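Local atomic coordinates of type-2Ba cytolytic delta-endotoxin (Bacillus thuringiensis serovar israelensis, PDB entry 2RCI), a protein that probably kills the larvae of dipteran insects by opening pores in the membranes of their midgut epithelial cells. Residues S133-I138 against A157-V162; Q65-Q70 against Y180-K185; V76-I81 against A105-F110. One frame throughout, in Å; residues are numbered along the deposited sequence.

Interaction 1: S133-I138 against A157-V162; sequences SYFYKI and AFEITV
The beta hairpin of strands 132-142 and 150-162, in the sheet of this Cyt-family alpha/beta toxin, is joined here through Tyr-134 opposite Ile-160 and Tyr-136 opposite Phe-158, two antiparallel hydrogen-bonded pairs. Each pair closes a ring of two backbone bonds; Tyr-134 N reaches Ile-160 O at 2.7 Å, and Ile-160 N returns to Tyr-134 O at 2.8 Å with an almost straight N-H...O angle of 174°. Between them the non-hydrogen-bonded pair Phe-135 and Glu-159 sends its side chains to the other face.

On the face of Tyr-134 and Ile-160, the tyrosine CG stands between the backbone N and the carbonyl carbon (chi1 62°), which brings one face of the ring against the side chain of Ile-160. CB of Ile-160 lies 4.0 Å from the centroid of the Tyr-134 ring, a CH-pi contact, while Ile-160 CD1 comes to 3.5 Å from Tyr-134 CE1. Farther along, Ile-138 CD1 meets the edge of the Phe-158 ring at CE2, 4.0 Å away. On the reverse face Phe-135 and Glu-159 run side by side, with Phe-135 CE1 4.0 Å from Glu-159 CG, and their ring and carboxylate planes are 60° apart; OE2 of the glutamate is hydrogen-bonded to Asn-41 ND2.

Tyr-134 OH is hydrogen-bonded to Thr-109 O, and Tyr-136 OH to Gln-116 NE2 and Asn-11 ND2. The chemistry thus differs between the faces: aromatic and aliphatic packing with satisfied phenol groups toward helix 96-110, and a mixed face where Phe-135 and Ala-157 alternate with Ser-133, Lys-137, Glu-159 and Thr-161.

Interaction 2: Q65-Q70 against Y180-K185; sequences QSVIHQ and YEVKMK
Residues 66-69 run antiparallel, at 175°, to residues 180-185 of strand 177-192 in the toxin's mixed sheet, and a classic beta bulge shifts their register by one where Val-67 and Ile-68 both face Val-182. Val-182 O receives Val-67 N at 2.8 Å and, weakly, Ile-68 N at 3.4 Å, so one carbonyl serves two consecutive amides. Hydrogen-bonded pairs resume on both sides of the bulge, Gln-65 with Met-184 and Gln-70 with Tyr-180.

The extra residue gives Val-182 two hydrophobic neighbours. Val-67 crosses it with CG2 3.8 Å from Val-182 CG1, while Ile-68 lies alongside. Ile-68 CB is 4.0 Å from Val-182 CB. Ile-68 also sets CG2 alongside CB of Tyr-180. Helix 74-89 packs on this group, Ile-84 touching Val-67 and Gln-80 touching Ile-68.

On the opposite face, His-69 and Glu-181 point the same way. Both have CG anti to the backbone N, which carries the imidazole and carboxylate out together into a stack with planes 10° apart. Within it, Glu-181 CG sits over the centre of the imidazole, 3.8 Å from the His-69 ring centroid, and Glu-181 CD approaches His-69 CE1 to 3.6 Å.

Interaction 3: V76-I81 against A105-F110; sequences VMISQI and AITNTF
Met-77, Ile-78 and Ile-81 of helix 74-89 pack against Ile-106, Thr-107 and Phe-110 of helix 96-110; the axes of segments 76-81 and 105-110 approach to 9.8 Å, with their N-to-C directions 136° apart. The pair illustrates how side-chain rotamers, without hydrogen bonds between the two segments, can fit such surfaces together.

The Phe-110 ring is the clearest case. Met-77 is extended as far as SD and then bends at its last torsion (chi3 54°), which folds the methyl over the ring: CE lies 3.6 Å from the Phe-110 centroid, 15° off the normal, and SD follows at 4.3 Å from that centroid in a Met-aromatic contact. Thr-109 CG2 covers the opposite face of the same ring, clamping it between a methionine methyl and a threonine methyl. At the ring's edge Ile-81 CD1 meets Phe-110 CZ at 3.6 Å.

The isoleucines mesh by their branches. Ile-106 places CG2 anti to its own amide nitrogen, turning this methyl to touch both Ile-78 and Ile-81; it lies 3.9 Å from Ile-78 CG2. CD1 of Ile-106 meets Ile-81 CG2, while Ile-78 sends its CD1 to Thr-107 OG1, a hydroxyl bonded to Val-103 O.

The pair packs on one face of the sheet. Met-77 rests on Tyr-180 and Val-182 of strand 177-192, Ile-81 on Phe-158, and Phe-110 on Tyr-134 and Ile-160 of the hairpin strands 132-142 and 150-162.

Overall arrangement
From the N terminus, the first of these segments the chain reaches is 65-70, whose partner 180-185 lies far ahead, so interaction 2 closes the longest loop and encloses the other two. Inside it, interaction 3 closes first, joining helices 74-89 and 96-110; interaction 1 follows in series as the hairpin of strands 132-142 and 150-162. None of the loops cross. Interactions 1 and 2, with centres about 9 Å apart, belong to one sheet, since strands 150-162 and 177-192 are neighbours, with Thr-161 O 2.8 Å from Glu-181 N. Interaction 3 lies about 12 Å from each, centre to centre, and brings one of the two helix layers onto that sheet.

Interaction 1: S133-I138 against A157-V162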
loop_
_atom_site.group_PDB
_atom_site.type_symbol
_atom_site.label_atom_id
_atom_site.label_comp_id
_atom_site.label_asym_id
_atom_site.label_seq_id
_atom_site.Cartn_x
_atom_site.Cartn_y
_atom_site.Cartn_z
ATOM N N SER A 133 7.971 -4.966 -14.816
ATOM C CA SER A 133 8.134 -4.392 -13.485
ATOM C C SER A 133 7.293 -3.128 -13.339
ATOM O O SER A 133 7.045 -2.388 -14.315
ATOM C CB SER A 133 9.612 -4.169 -13.123
ATOM O OG SER A 133 10.206 -3.138 -13.904
ATOM N N TYR A 134 6.809 -2.902 -12.122
ATOM C CA TYR A 134 6.012 -1.716 -11.856
ATOM C C TYR A 134 6.062 -1.290 -10.392
ATOM O O TYR A 134 6.470 -2.082 -9.549
ATOM C CB TYR A 134 4.578 -1.934 -12.295
ATOM C CG TYR A 134 3.774 -3.037 -11.613
ATOM C CD1 TYR A 134 2.782 -2.719 -10.640
ATOM C CD2 TYR A 134 3.913 -4.353 -12.005
ATOM C CE1 TYR A 134 1.989 -3.740 -10.057
ATOM C CE2 TYR A 134 3.115 -5.373 -11.453
ATOM C CZ TYR A 134 2.176 -5.057 -10.473
ATOM O OH TYR A 134 1.401 -6.058 -9.941
ATOM N N PHE A 135 5.691 -0.040 -10.130
ATOM C CA PHE A 135 5.444 0.434 -8.755
ATOM C C PHE A 135 3.928 0.475 -8.538
ATOM O O PHE A 135 3.183 0.785 -9.458
ATOM C CB PHE A 135 5.954 1.864 -8.563
ATOM C CG PHE A 135 7.442 2.029 -8.763
ATOM C CD1 PHE A 135 8.335 1.041 -8.374
ATOM C CD2 PHE A 135 7.944 3.237 -9.274
ATOM C CE1 PHE A 135 9.714 1.212 -8.550
ATOM C CE2 PHE A 135 9.300 3.424 -9.453
ATOM C CZ PHE A 135 10.195 2.420 -9.077
ATOM N N TYR A 136 3.487 0.209 -7.310
ATOM C CA TYR A 136 2.070 0.284 -6.985
ATOM C C TYR A 136 1.999 0.854 -5.574
ATOM O O TYR A 136 2.699 0.371 -4.659
ATOM C CB TYR A 136 1.435 -1.103 -7.011
ATOM C CG TYR A 136 -0.083 -1.049 -7.054
ATOM C CD1 TYR A 136 -0.780 -1.222 -8.250
ATOM C CD2 TYR A 136 -0.822 -0.802 -5.891
ATOM C CE1 TYR A 136 -2.179 -1.140 -8.286
ATOM C CE2 TYR A 136 -2.199 -0.734 -5.910
ATOM C CZ TYR A 136 -2.878 -0.909 -7.107
ATOM O OH TYR A 136 -4.250 -0.832 -7.109
ATOM N N LYS A 137 1.162 1.873 -5.414
ATOM C CA LYS A 137 1.105 2.625 -4.148
ATOM C C LYS A 137 -0.299 2.734 -3.622
ATOM O O LYS A 137 -1.227 3.052 -4.371
ATOM C CB LYS A 137 1.696 4.020 -4.296
ATOM C CG LYS A 137 3.206 3.986 -4.585
ATOM C CD LYS A 137 3.781 5.399 -4.741
ATOM C CE LYS A 137 3.284 6.162 -6.012
ATOM N NZ LYS A 137 3.214 5.395 -7.289
ATOM N N ILE A 138 -0.429 2.461 -2.324
ATOM C CA ILE A 138 -1.723 2.454 -1.638
ATOM C C ILE A 138 -1.572 3.322 -0.387
ATOM O O ILE A 138 -0.487 3.363 0.211
ATOM C CB ILE A 138 -2.089 1.043 -1.158
ATOM C CG1 ILE A 138 -2.158 0.049 -2.337
ATOM C CG2 ILE A 138 -3.431 1.064 -0.400
ATOM C CD1 ILE A 138 -2.184 -1.433 -1.878
ATOM N N ALA A 157 4.072 1.187 -0.412
ATOM C CA ALA A 157 4.544 1.104 -1.810
ATOM C C ALA A 157 5.136 -0.265 -2.131
ATOM O O ALA A 157 5.911 -0.815 -1.336
ATOM C CB ALA A 157 5.569 2.196 -2.118
ATOM N N PHE A 158 4.780 -0.822 -3.290
ATOM C CA PHE A 158 5.431 -2.050 -3.727
ATOM C C PHE A 158 6.269 -1.794 -4.984
ATOM O O PHE A 158 5.880 -1.007 -5.835
ATOM C CB PHE A 158 4.394 -3.118 -4.086
ATOM C CG PHE A 158 3.493 -3.499 -2.950
ATOM C CD1 PHE A 158 3.945 -4.374 -1.977
ATOM C CD2 PHE A 158 2.208 -2.970 -2.859
ATOM C CE1 PHE A 158 3.103 -4.772 -0.916
ATOM C CE2 PHE A 158 1.356 -3.355 -1.815
ATOM C CZ PHE A 158 1.824 -4.226 -0.822
ATOM N N GLU A 159 7.414 -2.460 -5.072
ATOM C CA GLU A 159 8.182 -2.541 -6.321
ATOM C C GLU A 159 8.042 -3.984 -6.749
ATOM O O GLU A 159 8.531 -4.892 -6.059
ATOM C CB GLU A 159 9.669 -2.243 -6.070
ATOM C CG GLU A 159 9.920 -1.017 -5.249
ATOM C CD GLU A 159 11.407 -0.607 -5.230
ATOM O OE1 GLU A 159 12.237 -1.262 -5.917
ATOM O OE2 GLU A 159 11.713 0.380 -4.548
ATOM N N ILE A 160 7.355 -4.193 -7.868
ATOM C CA ILE A 160 6.979 -5.534 -8.299
ATOM C C ILE A 160 7.634 -5.851 -9.638
ATOM O O ILE A 160 7.499 -5.088 -10.603
ATOM C CB ILE A 160 5.452 -5.706 -8.397
ATOM C CG1 ILE A 160 4.798 -5.443 -7.026
ATOM C CG2 ILE A 160 5.112 -7.131 -8.903
ATOM C CD1 ILE A 160 3.323 -5.044 -7.091
ATOM N N THR A 161 8.338 -6.972 -9.661
ATOM C CA THR A 161 8.921 -7.527 -10.892
ATOM C C THR A 161 8.367 -8.938 -11.055
ATOM O O THR A 161 8.401 -9.733 -10.130
ATOM C CB THR A 161 10.437 -7.583 -10.801
ATOM O OG1 THR A 161 10.950 -6.245 -10.630
ATOM C CG2 THR A 161 11.012 -8.215 -12.096
ATOM N N VAL A 162 7.858 -9.252 -12.235
ATOM C CA VAL A 162 7.241 -10.573 -12.455
ATOM C C VAL A 162 7.627 -11.105 -13.839
ATOM O O VAL A 162 7.726 -10.325 -14.792
ATOM C CB VAL A 162 5.704 -10.485 -12.252
ATOM C CG1 VAL A 162 5.082 -9.388 -13.110
ATOM C CG2 VAL A 162 5.003 -11.847 -12.469
#

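Interaction 2: Q65-Q70 against Y180-K185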
loop_
_atom_site.group_PDB
_atom_site.type_symbol
_atom_site.label_atom_id
_atom_site.label_comp_id
_atom_site.label_asym_id
_atom_site.label_seq_id
_atom_site.Cartn_x
_atom_site.Cartn_y
_atom_site.Cartn_z
ATOM N N GLN A 65 11.858 -3.777 2.809
ATOM C CA GLN A 65 12.618 -4.934 2.341
ATOM C C GLN A 65 11.815 -5.771 1.374
ATOM O O GLN A 65 10.600 -5.605 1.242
ATOM C CB GLN A 65 13.002 -5.823 3.525
ATOM C CG GLN A 65 11.785 -6.527 4.156
ATOM C CD GLN A 65 12.189 -7.549 5.186
ATOM O OE1 GLN A 65 12.637 -7.191 6.263
ATOM N NE2 GLN A 65 12.036 -8.823 4.860
ATOM N N SER A 66 12.504 -6.724 0.743
ATOM C CA SER A 66 11.832 -7.689 -0.122
ATOM C C SER A 66 10.998 -8.651 0.723
ATOM O O SER A 66 11.410 -9.077 1.810
ATOM C CB SER A 66 12.880 -8.417 -0.963
ATOM O OG SER A 66 13.483 -7.480 -1.861
ATOM N N VAL A 67 9.813 -8.986 0.220
ATOM C CA VAL A 67 8.886 -9.799 0.982
ATOM C C VAL A 67 8.467 -11.048 0.230
ATOM O O VAL A 67 7.996 -12.010 0.837
ATOM C CB VAL A 67 7.622 -8.989 1.467
ATOM C CG1 VAL A 67 8.002 -7.936 2.512
ATOM C CG2 VAL A 67 6.832 -8.384 0.285
ATOM N N ILE A 68 8.650 -11.032 -1.090
ATOM C CA ILE A 68 8.445 -12.228 -1.918
ATOM C C ILE A 68 9.564 -12.288 -2.943
ATOM O O ILE A 68 9.895 -11.261 -3.554
ATOM C CB ILE A 68 7.139 -12.144 -2.767
ATOM C CG1 ILE A 68 5.884 -11.850 -1.906
ATOM C CG2 ILE A 68 6.988 -13.386 -3.681
ATOM C CD1 ILE A 68 5.352 -13.049 -1.104
ATOM N N HIS A 69 10.106 -13.486 -3.153
ATOM C CA HIS A 69 11.057 -13.716 -4.243
ATOM C C HIS A 69 11.060 -15.172 -4.634
ATOM O O HIS A 69 11.988 -15.932 -4.277
ATOM C CB HIS A 69 12.468 -13.271 -3.873
ATOM C CG HIS A 69 13.343 -13.039 -5.065
ATOM N ND1 HIS A 69 14.405 -12.158 -5.050
ATOM C CD2 HIS A 69 13.283 -13.536 -6.324
ATOM C CE1 HIS A 69 14.983 -12.150 -6.239
ATOM N NE2 HIS A 69 14.318 -12.972 -7.032
ATOM N N GLN A 70 10.007 -15.567 -5.349
ATOM C CA GLN A 70 9.825 -16.962 -5.725
ATOM C C GLN A 70 8.690 -17.122 -6.707
ATOM O O GLN A 70 7.940 -16.179 -6.973
ATOM C CB GLN A 70 9.456 -17.788 -4.481
ATOM C CG GLN A 70 8.160 -17.283 -3.798
ATOM C CD GLN A 70 7.749 -18.168 -2.630
ATOM O OE1 GLN A 70 8.092 -17.887 -1.469
ATOM N NE2 GLN A 70 6.991 -19.235 -2.922
ATOM N N TYR A 180 7.560 -13.977 -8.826
ATOM C CA TYR A 180 7.448 -12.615 -8.292
ATOM C C TYR A 180 8.618 -12.224 -7.449
ATOM O O TYR A 180 9.083 -12.999 -6.580
ATOM C CB TYR A 180 6.181 -12.427 -7.435
ATOM C CG TYR A 180 4.935 -12.172 -8.243
ATOM C CD1 TYR A 180 4.081 -13.230 -8.624
ATOM C CD2 TYR A 180 4.599 -10.884 -8.638
ATOM C CE1 TYR A 180 2.931 -12.977 -9.393
ATOM C CE2 TYR A 180 3.460 -10.622 -9.375
ATOM C CZ TYR A 180 2.631 -11.677 -9.752
ATOM O OH TYR A 180 1.508 -11.381 -10.473
ATOM N N GLU A 181 9.046 -10.986 -7.677
ATOM C CA GLU A 181 9.947 -10.303 -6.787
ATOM C C GLU A 181 9.232 -9.034 -6.297
ATOM O O GLU A 181 8.943 -8.141 -7.082
ATOM C CB GLU A 181 11.222 -9.949 -7.524
ATOM C CG GLU A 181 12.288 -9.486 -6.574
ATOM C CD GLU A 181 13.548 -9.042 -7.280
ATOM O OE1 GLU A 181 13.801 -9.498 -8.440
ATOM O OE2 GLU A 181 14.261 -8.221 -6.661
ATOM N N VAL A 182 8.928 -8.971 -5.009
ATOM C CA VAL A 182 8.155 -7.864 -4.458
ATOM C C VAL A 182 8.903 -7.220 -3.288
ATOM O O VAL A 182 9.221 -7.914 -2.296
ATOM C CB VAL A 182 6.759 -8.372 -3.960
ATOM C CG1 VAL A 182 5.979 -7.210 -3.277
ATOM C CG2 VAL A 182 5.982 -8.963 -5.117
ATOM N N LYS A 183 9.215 -5.931 -3.428
ATOM C CA LYS A 183 9.832 -5.130 -2.360
ATOM C C LYS A 183 8.725 -4.250 -1.783
ATOM O O LYS A 183 7.933 -3.685 -2.514
ATOM C CB LYS A 183 10.978 -4.231 -2.861
ATOM C CG LYS A 183 11.760 -3.677 -1.673
ATOM C CD LYS A 183 12.956 -2.771 -2.001
ATOM C CE LYS A 183 13.655 -2.433 -0.670
ATOM N NZ LYS A 183 15.072 -1.994 -0.802
ATOM N N MET A 184 8.660 -4.195 -0.462
ATOM C CA MET A 184 7.631 -3.448 0.224
ATOM C C MET A 184 8.261 -2.381 1.090
ATOM O O MET A 184 9.190 -2.660 1.841
ATOM C CB MET A 184 6.870 -4.410 1.123
ATOM C CG MET A 184 5.636 -3.841 1.753
ATOM S SD MET A 184 4.767 -5.232 2.477
ATOM C CE MET A 184 3.413 -4.385 3.287
ATOM N N LYS A 185 7.710 -1.175 1.021
ATOM C CA LYS A 185 8.079 -0.079 1.901
ATOM C C LYS A 185 6.782 0.445 2.498
ATOM O O LYS A 185 5.867 0.844 1.775
ATOM C CB LYS A 185 8.763 1.040 1.119
ATOM C CG LYS A 185 10.119 0.666 0.538
ATOM C CD LYS A 185 10.575 1.703 -0.481
ATOM C CE LYS A 185 12.038 1.500 -0.836
ATOM N NZ LYS A 185 12.399 2.471 -1.904
#

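Interaction 3: V76-I81 against A105-F110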
loop_
_atom_site.group_PDB
_atom_site.type_symbol
_atom_site.label_atom_id
_atom_site.label_comp_id
_atom_site.label_asym_id
_atom_site.label_seq_id
_atom_site.Cartn_x
_atom_site.Cartn_y
_atom_site.Cartn_z
ATOM N N VAL A 76 -1.831 -16.924 -2.734
ATOM C CA VAL A 76 -0.939 -17.230 -1.597
ATOM C C VAL A 76 -0.087 -15.996 -1.266
ATOM O O VAL A 76 0.129 -15.657 -0.096
ATOM C CB VAL A 76 -0.102 -18.489 -1.908
ATOM C CG1 VAL A 76 0.924 -18.776 -0.821
ATOM C CG2 VAL A 76 -1.073 -19.691 -2.091
ATOM N N MET A 77 0.365 -15.312 -2.313
ATOM C CA MET A 77 1.104 -14.060 -2.143
ATOM C C MET A 77 0.272 -12.995 -1.426
ATOM O O MET A 77 0.757 -12.328 -0.503
ATOM C CB MET A 77 1.574 -13.513 -3.490
ATOM C CG MET A 77 2.340 -12.213 -3.343
ATOM S SD MET A 77 3.248 -11.791 -4.835
ATOM C CE MET A 77 1.979 -11.828 -6.105
ATOM N N ILE A 78 -0.979 -12.854 -1.855
ATOM C CA ILE A 78 -1.926 -11.894 -1.259
ATOM C C ILE A 78 -2.126 -12.195 0.228
ATOM O O ILE A 78 -2.133 -11.263 1.047
ATOM C CB ILE A 78 -3.276 -11.895 -2.044
ATOM C CG1 ILE A 78 -3.084 -11.228 -3.423
ATOM C CG2 ILE A 78 -4.392 -11.179 -1.237
ATOM C CD1 ILE A 78 -4.254 -11.494 -4.411
ATOM N N SER A 79 -2.319 -13.475 0.561
ATOM C CA SER A 79 -2.468 -13.913 1.970
ATOM C C SER A 79 -1.233 -13.569 2.814
ATOM O O SER A 79 -1.367 -13.087 3.952
ATOM C CB SER A 79 -2.740 -15.408 2.057
ATOM O OG SER A 79 -3.948 -15.725 1.384
ATOM N N GLN A 80 -0.049 -13.852 2.260
ATOM C CA GLN A 80 1.204 -13.477 2.907
ATOM C C GLN A 80 1.292 -11.978 3.164
ATOM O O GLN A 80 1.645 -11.564 4.273
ATOM C CB GLN A 80 2.429 -13.979 2.121
ATOM C CG GLN A 80 2.633 -15.484 2.309
ATOM C CD GLN A 80 3.891 -16.042 1.623
ATOM O OE1 GLN A 80 3.946 -17.231 1.298
ATOM N NE2 GLN A 80 4.887 -15.203 1.416
ATOM N N ILE A 81 0.931 -11.174 2.170
ATOM C CA ILE A 81 1.045 -9.700 2.322
ATOM C C ILE A 81 0.007 -9.174 3.328
ATOM O O ILE A 81 0.303 -8.272 4.095
ATOM C CB ILE A 81 0.995 -9.008 0.952
ATOM C CG1 ILE A 81 2.319 -9.312 0.225
ATOM C CG2 ILE A 81 0.735 -7.499 1.074
ATOM C CD1 ILE A 81 2.334 -8.992 -1.251
ATOM N N ALA A 105 -7.687 -4.188 -1.723
ATOM C CA ALA A 105 -6.567 -3.323 -2.172
ATOM C C ALA A 105 -5.320 -4.140 -2.534
ATOM O O ALA A 105 -4.705 -3.866 -3.571
ATOM C CB ALA A 105 -6.243 -2.246 -1.145
ATOM N N ILE A 106 -4.952 -5.132 -1.713
ATOM C CA ILE A 106 -3.818 -6.022 -2.055
ATOM C C ILE A 106 -4.113 -6.809 -3.352
ATOM O O ILE A 106 -3.247 -6.936 -4.220
ATOM C CB ILE A 106 -3.428 -6.982 -0.920
ATOM C CG1 ILE A 106 -3.048 -6.247 0.377
ATOM C CG2 ILE A 106 -2.262 -7.967 -1.379
ATOM C CD1 ILE A 106 -3.047 -7.256 1.584
ATOM N N THR A 107 -5.338 -7.315 -3.496
ATOM C CA THR A 107 -5.731 -8.053 -4.706
ATOM C C THR A 107 -5.609 -7.200 -5.969
ATOM O O THR A 107 -5.092 -7.662 -6.997
ATOM C CB THR A 107 -7.155 -8.616 -4.559
ATOM O OG1 THR A 107 -7.167 -9.466 -3.422
ATOM C CG2 THR A 107 -7.566 -9.421 -5.816
ATOM N N ASN A 108 -6.056 -5.944 -5.884
ATOM C CA ASN A 108 -5.929 -5.018 -6.998
ATOM C C ASN A 108 -4.500 -4.506 -7.262
ATOM O O ASN A 108 -4.256 -3.830 -8.270
ATOM C CB ASN A 108 -6.930 -3.864 -6.813
ATOM C CG ASN A 108 -8.357 -4.333 -6.992
ATOM O OD1 ASN A 108 -8.600 -5.253 -7.743
ATOM N ND2 ASN A 108 -9.303 -3.708 -6.290
ATOM N N THR A 109 -3.555 -4.904 -6.418
ATOM C CA THR A 109 -2.137 -4.558 -6.622
ATOM C C THR A 109 -1.542 -5.504 -7.685
ATOM O O THR A 109 -0.626 -5.130 -8.409
ATOM C CB THR A 109 -1.364 -4.704 -5.295
ATOM O OG1 THR A 109 -1.842 -3.733 -4.349
ATOM C CG2 THR A 109 0.188 -4.555 -5.482
ATOM N N PHE A 110 -2.120 -6.708 -7.783
ATOM C CA PHE A 110 -1.571 -7.801 -8.612
ATOM C C PHE A 110 -2.511 -8.242 -9.733
ATOM O O PHE A 110 -2.066 -8.882 -10.715
ATOM C CB PHE A 110 -1.234 -9.016 -7.737
ATOM C CG PHE A 110 -0.210 -8.736 -6.700
ATOM C CD1 PHE A 110 1.121 -8.488 -7.074
ATOM C CD2 PHE A 110 -0.572 -8.655 -5.344
ATOM C CE1 PHE A 110 2.097 -8.239 -6.127
ATOM C CE2 PHE A 110 0.424 -8.368 -4.347
ATOM C CZ PHE A 110 1.763 -8.180 -4.750
#